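Local coordinates for protein Beta/alpha-amylase (Paenibacillus polymyxa, PDB 3VOC) that hydrolyses alpha-1,4-glucosidic linkages of starch, its beta-amylase catalytic domain, a glycoside hydrolase family 14 TIM barrel, releasing maltose from non-reducing chain ends, at residues Lys243-Glu254 with Gln298-Leu308. Residues are numbered along the deposited sequence; the frame is centred on the assembly and turned at random.
Sequences KDFLSWYQSVLE and QAGGYYDYNRL. With EDO (1,2-ethanediol), chain E.
Gln250 reaches out from helix 240-268 and puts its amide against the turn that joins helix 295-300 to helix 305-315. CG lies anti to the backbone N (chi1 179°) and the chain runs on extended, which carries the amide past Gly301 to the start of the next helix. There Gln250 OE1 takes two backbone N-H groups, from Tyr303 N at 2.6 Å, nearly in line with the amide C=O, and from Asp304 N at 2.8 Å. On the other branch, NE2 donates to Asp304 O and, within its own helix, to Glu254 OE2, both close to the amide plane. Asp304 is the N-cap of helix 305-315, its OD1 accepting from Arg307 N.

Charge comes in with Arg307, whose side chain sits as a knob among Ser247, Gln250, Ser251 and Glu254. Arg307 NE and NH2 meet Glu254 side-on in a salt bridge, NE to OE2 at 2.9 Å on the syn lone pair and NH2 to OE1 at 2.9 Å. The end of the Arg307 guanidinium grips Ser247: NH1 to OG at 2.8 Å, NH2 to the carbonyl O at 3.0 Å.

Apolar contact lies to one side, where the Tyr303 ring lays a face over the backbone at Leu246 and Ser247, Leu246 CB coming within 3.5 Å of Tyr303 CD1. Further round, Tyr249 OH donates to Ala299 O at 2.6 Å. Leu253 CD1 packs on Gly301, the Schellman glycine ending helix 295-300, with no side chain to obstruct it. The Tyr302 hydroxyl hydrogen-bonds Leu164 O, which places this turn near Glu163, the predicted proton donor.

Each end of the Gln250 amide has two hydrogen bonds, OE1 taking two and NE2 giving two, which fixes its flip, and Glu254 OE2, shared by Gln250 and Arg307, probably stays ionised while tying the connecting turn to the long barrel helix.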
loop_
_atom_site.group_PDB
_atom_site.type_symbol
_atom_site.label_atom_id
_atom_site.label_comp_id
_atom_site.label_asym_id
_atom_site.label_seq_id
_atom_site.Cartn_x
_atom_site.Cartn_y
_atom_site.Cartn_z
ATOM N N LYS A 243 9.548 -19.859 10.694
ATOM C CA LYS A 243 8.254 -19.364 11.141
ATOM C C LYS A 243 8.405 -18.177 12.078
ATOM O O LYS A 243 7.662 -17.220 11.965
ATOM C CB LYS A 243 7.414 -20.464 11.811
ATOM C CG LYS A 243 6.883 -21.522 10.838
ATOM C CD LYS A 243 6.259 -22.713 11.587
ATOM C CE LYS A 243 5.244 -23.456 10.706
ATOM N NZ LYS A 243 5.793 -23.812 9.357
ATOM N N ASP A 244 9.356 -18.250 13.008
ATOM C CA ASP A 244 9.653 -17.108 13.864
ATOM C C ASP A 244 10.093 -15.886 13.055
ATOM O O ASP A 244 9.672 -14.766 13.345
ATOM C CB ASP A 244 10.721 -17.455 14.918
ATOM C CG ASP A 244 10.117 -17.915 16.230
ATOM O OD1 ASP A 244 9.056 -17.387 16.627
ATOM O OD2 ASP A 244 10.710 -18.788 16.894
ATOM N N PHE A 245 10.963 -16.091 12.063
ATOM C CA PHE A 245 11.410 -14.966 11.249
ATOM C C PHE A 245 10.232 -14.329 10.484
ATOM O O PHE A 245 10.050 -13.107 10.520
ATOM C CB PHE A 245 12.526 -15.335 10.255
ATOM C CG PHE A 245 12.776 -14.250 9.242
ATOM C CD1 PHE A 245 13.365 -13.047 9.637
ATOM C CD2 PHE A 245 12.366 -14.398 7.921
ATOM C CE1 PHE A 245 13.561 -12.015 8.736
ATOM C CE2 PHE A 245 12.565 -13.367 7.006
ATOM C CZ PHE A 245 13.172 -12.165 7.426
ATOM N N LEU A 246 9.450 -15.157 9.791
ATOM C CA LEU A 246 8.360 -14.644 8.963
ATOM C C LEU A 246 7.273 -14.002 9.791
ATOM O O LEU A 246 6.710 -12.995 9.379
ATOM C CB LEU A 246 7.750 -15.756 8.100
ATOM C CG LEU A 246 8.536 -16.174 6.864
ATOM C CD1 LEU A 246 7.797 -17.290 6.147
ATOM C CD2 LEU A 246 8.760 -14.984 5.925
ATOM N N SER A 247 6.959 -14.595 10.949
ATOM C CA SER A 247 5.974 -13.994 11.857
ATOM C C SER A 247 6.441 -12.627 12.353
ATOM O O SER A 247 5.658 -11.660 12.378
ATOM C CB SER A 247 5.675 -14.922 13.040
ATOM O OG SER A 247 4.691 -14.350 13.877
ATOM N N TRP A 248 7.715 -12.542 12.747
ATOM C CA TRP A 248 8.278 -11.269 13.197
ATOM C C TRP A 248 8.290 -10.231 12.059
ATOM O O TRP A 248 7.944 -9.066 12.247
ATOM C CB TRP A 248 9.707 -11.443 13.754
ATOM C CG TRP A 248 10.399 -10.100 13.883
ATOM C CD1 TRP A 248 10.246 -9.189 14.901
ATOM C CD2 TRP A 248 11.303 -9.504 12.941
ATOM N NE1 TRP A 248 11.013 -8.072 14.653
ATOM C CE2 TRP A 248 11.676 -8.242 13.461
ATOM C CE3 TRP A 248 11.841 -9.920 11.706
ATOM C CZ2 TRP A 248 12.553 -7.383 12.790
ATOM C CZ3 TRP A 248 12.711 -9.068 11.039
ATOM C CH2 TRP A 248 13.073 -7.815 11.595
ATOM N N TYR A 249 8.709 -10.682 10.884
ATOM C CA TYR A 249 8.823 -9.839 9.697
ATOM C C TYR A 249 7.460 -9.191 9.412
ATOM O O TYR A 249 7.367 -7.969 9.218
ATOM C CB TYR A 249 9.277 -10.727 8.547
ATOM C CG TYR A 249 9.716 -10.042 7.271
ATOM C CD1 TYR A 249 10.745 -9.086 7.268
ATOM C CD2 TYR A 249 9.131 -10.394 6.049
ATOM C CE1 TYR A 249 11.171 -8.502 6.055
ATOM C CE2 TYR A 249 9.540 -9.812 4.851
ATOM C CZ TYR A 249 10.555 -8.869 4.858
ATOM O OH TYR A 249 10.931 -8.287 3.655
ATOM N N GLN A 250 6.408 -10.007 9.441
ATOM C CA GLN A 250 5.036 -9.504 9.300
ATOM C C GLN A 250 4.619 -8.607 10.467
ATOM O O GLN A 250 3.987 -7.561 10.237
ATOM C CB GLN A 250 4.021 -10.639 9.103
ATOM C CG GLN A 250 2.572 -10.111 8.973
ATOM C CD GLN A 250 1.576 -11.157 8.520
ATOM O OE1 GLN A 250 1.831 -11.907 7.576
ATOM N NE2 GLN A 250 0.418 -11.204 9.188
ATOM N N SER A 251 4.982 -8.990 11.701
ATOM C CA SER A 251 4.603 -8.199 12.901
ATOM C C SER A 251 5.068 -6.730 12.868
ATOM O O SER A 251 4.381 -5.839 13.402
ATOM C CB SER A 251 5.058 -8.877 14.211
ATOM O OG SER A 251 6.448 -8.656 14.452
ATOM N N VAL A 252 6.226 -6.483 12.249
ATOM C CA VAL A 252 6.731 -5.124 12.034
ATOM C C VAL A 252 5.739 -4.268 11.220
ATOM O O VAL A 252 5.432 -3.128 11.603
ATOM C CB VAL A 252 8.148 -5.137 11.392
ATOM C CG1 VAL A 252 8.596 -3.736 10.975
ATOM C CG2 VAL A 252 9.172 -5.737 12.363
ATOM N N LEU A 253 5.240 -4.814 10.117
ATOM C CA LEU A 253 4.185 -4.151 9.341
ATOM C C LEU A 253 2.905 -3.982 10.147
ATOM O O LEU A 253 2.259 -2.930 10.084
ATOM C CB LEU A 253 3.881 -4.926 8.053
ATOM C CG LEU A 253 5.047 -5.091 7.071
ATOM C CD1 LEU A 253 4.637 -6.030 5.926
ATOM C CD2 LEU A 253 5.498 -3.722 6.518
ATOM N N GLU A 254 2.537 -5.015 10.903
ATOM C CA GLU A 254 1.295 -4.960 11.683
ATOM C C GLU A 254 1.359 -3.867 12.753
ATOM O O GLU A 254 0.403 -3.109 12.930
ATOM C CB GLU A 254 0.976 -6.310 12.327
ATOM C CG GLU A 254 0.646 -7.401 11.315
ATOM C CD GLU A 254 0.667 -8.789 11.927
ATOM O OE1 GLU A 254 1.492 -9.046 12.820
ATOM O OE2 GLU A 254 -0.128 -9.636 11.504
ATOM N N GLN A 298 5.768 -13.491 0.669
ATOM C CA GLN A 298 6.577 -13.598 1.885
ATOM C C GLN A 298 7.659 -12.506 1.958
ATOM O O GLN A 298 7.829 -11.864 3.014
ATOM C CB GLN A 298 7.161 -15.011 2.023
ATOM C CG GLN A 298 6.067 -16.013 2.440
ATOM C CD GLN A 298 6.454 -17.472 2.353
ATOM O OE1 GLN A 298 7.612 -17.827 2.154
ATOM N NE2 GLN A 298 5.454 -18.342 2.503
ATOM N N ALA A 299 8.354 -12.266 0.842
ATOM C CA ALA A 299 9.380 -11.210 0.819
ATOM C C ALA A 299 8.776 -9.840 1.091
ATOM O O ALA A 299 9.408 -8.991 1.726
ATOM C CB ALA A 299 10.147 -11.215 -0.498
ATOM N N GLY A 300 7.556 -9.629 0.606
ATOM C CA GLY A 300 6.836 -8.387 0.843
ATOM C C GLY A 300 6.346 -8.228 2.274
ATOM O O GLY A 300 5.960 -7.135 2.679
ATOM N N GLY A 301 6.338 -9.327 3.027
ATOM C CA GLY A 301 5.988 -9.281 4.442
ATOM C C GLY A 301 4.733 -10.056 4.774
ATOM O O GLY A 301 4.230 -9.947 5.885
ATOM N N TYR A 302 4.210 -10.837 3.825
ATOM C CA TYR A 302 2.918 -11.499 4.037
ATOM C C TYR A 302 3.083 -12.966 4.344
ATOM O O TYR A 302 3.315 -13.790 3.447
ATOM C CB TYR A 302 1.975 -11.305 2.846
ATOM C CG TYR A 302 1.727 -9.854 2.482
ATOM C CD1 TYR A 302 1.909 -8.828 3.417
ATOM C CD2 TYR A 302 1.301 -9.507 1.201
ATOM C CE1 TYR A 302 1.685 -7.489 3.072
ATOM C CE2 TYR A 302 1.087 -8.182 0.845
ATOM C CZ TYR A 302 1.261 -7.175 1.788
ATOM O OH TYR A 302 1.022 -5.860 1.416
ATOM N N TYR A 303 2.935 -13.282 5.623
ATOM C CA TYR A 303 3.073 -14.638 6.138
ATOM C C TYR A 303 1.705 -15.254 6.430
ATOM O O TYR A 303 1.502 -16.454 6.245
ATOM C CB TYR A 303 3.942 -14.564 7.407
ATOM C CG TYR A 303 3.918 -15.768 8.327
ATOM C CD1 TYR A 303 4.437 -17.001 7.918
ATOM C CD2 TYR A 303 3.399 -15.658 9.623
ATOM C CE1 TYR A 303 4.436 -18.098 8.776
ATOM C CE2 TYR A 303 3.383 -16.743 10.480
ATOM C CZ TYR A 303 3.907 -17.956 10.050
ATOM O OH TYR A 303 3.883 -19.024 10.904
ATOM N N ASP A 304 0.763 -14.428 6.873
ATOM C CA ASP A 304 -0.518 -14.928 7.376
ATOM C C ASP A 304 -1.564 -13.846 7.108
ATOM O O ASP A 304 -1.661 -12.853 7.848
ATOM C CB ASP A 304 -0.376 -15.276 8.886
ATOM C CG ASP A 304 -1.683 -15.738 9.545
ATOM O OD1 ASP A 304 -2.775 -15.597 8.960
ATOM O OD2 ASP A 304 -1.603 -16.222 10.701
ATOM N N TYR A 305 -2.352 -14.037 6.047
ATOM C CA TYR A 305 -3.355 -13.038 5.687
ATOM C C TYR A 305 -4.467 -12.946 6.732
ATOM O O TYR A 305 -5.033 -11.872 6.937
ATOM C CB TYR A 305 -3.976 -13.345 4.327
ATOM C CG TYR A 305 -3.098 -13.043 3.144
ATOM C CD1 TYR A 305 -2.584 -11.760 2.933
ATOM C CD2 TYR A 305 -2.810 -14.029 2.211
ATOM C CE1 TYR A 305 -1.783 -11.484 1.838
ATOM C CE2 TYR A 305 -2.011 -13.760 1.114
ATOM C CZ TYR A 305 -1.499 -12.487 0.936
ATOM O OH TYR A 305 -0.709 -12.217 -0.164
ATOM N N ASN A 306 -4.795 -14.059 7.387
ATOM C CA ASN A 306 -5.835 -13.996 8.429
ATOM C C ASN A 306 -5.403 -13.001 9.508
ATOM O O ASN A 306 -6.173 -12.156 9.939
ATOM C CB ASN A 306 -6.102 -15.369 9.072
ATOM C CG ASN A 306 -6.909 -16.305 8.177
ATOM O OD1 ASN A 306 -7.979 -15.948 7.658
ATOM N ND2 ASN A 306 -6.418 -17.525 8.024
ATOM N N ARG A 307 -4.152 -13.116 9.940
ATOM C CA ARG A 307 -3.651 -12.266 11.001
ATOM C C ARG A 307 -3.493 -10.829 10.532
ATOM O O ARG A 307 -3.764 -9.907 11.284
ATOM C CB ARG A 307 -2.304 -12.773 11.495
ATOM C CG ARG A 307 -1.970 -12.301 12.894
ATOM C CD ARG A 307 -0.650 -12.909 13.317
ATOM N NE ARG A 307 0.473 -12.073 12.893
ATOM C CZ ARG A 307 1.735 -12.481 12.852
ATOM N NH1 ARG A 307 2.038 -13.738 13.149
ATOM N NH2 ARG A 307 2.697 -11.631 12.505
ATOM N N LEU A 308 -3.013 -10.648 9.307
ATOM C CA LEU A 308 -2.787 -9.301 8.787
ATOM C C LEU A 308 -4.115 -8.560 8.679
ATOM O O LEU A 308 -4.215 -7.381 9.053
ATOM C CB LEU A 308 -2.107 -9.365 7.415
ATOM C CG LEU A 308 -1.755 -8.012 6.762
ATOM C CD1 LEU A 308 -0.771 -7.203 7.615
ATOM C CD2 LEU A 308 -1.154 -8.243 5.400
HETATM C C1 EDO E . 1.783 -15.891 1.791
HETATM O O1 EDO E . 2.687 -16.509 2.709
HETATM C C2 EDO E . 0.381 -15.994 2.361
HETATM O O2 EDO E . -0.062 -17.345 2.179
#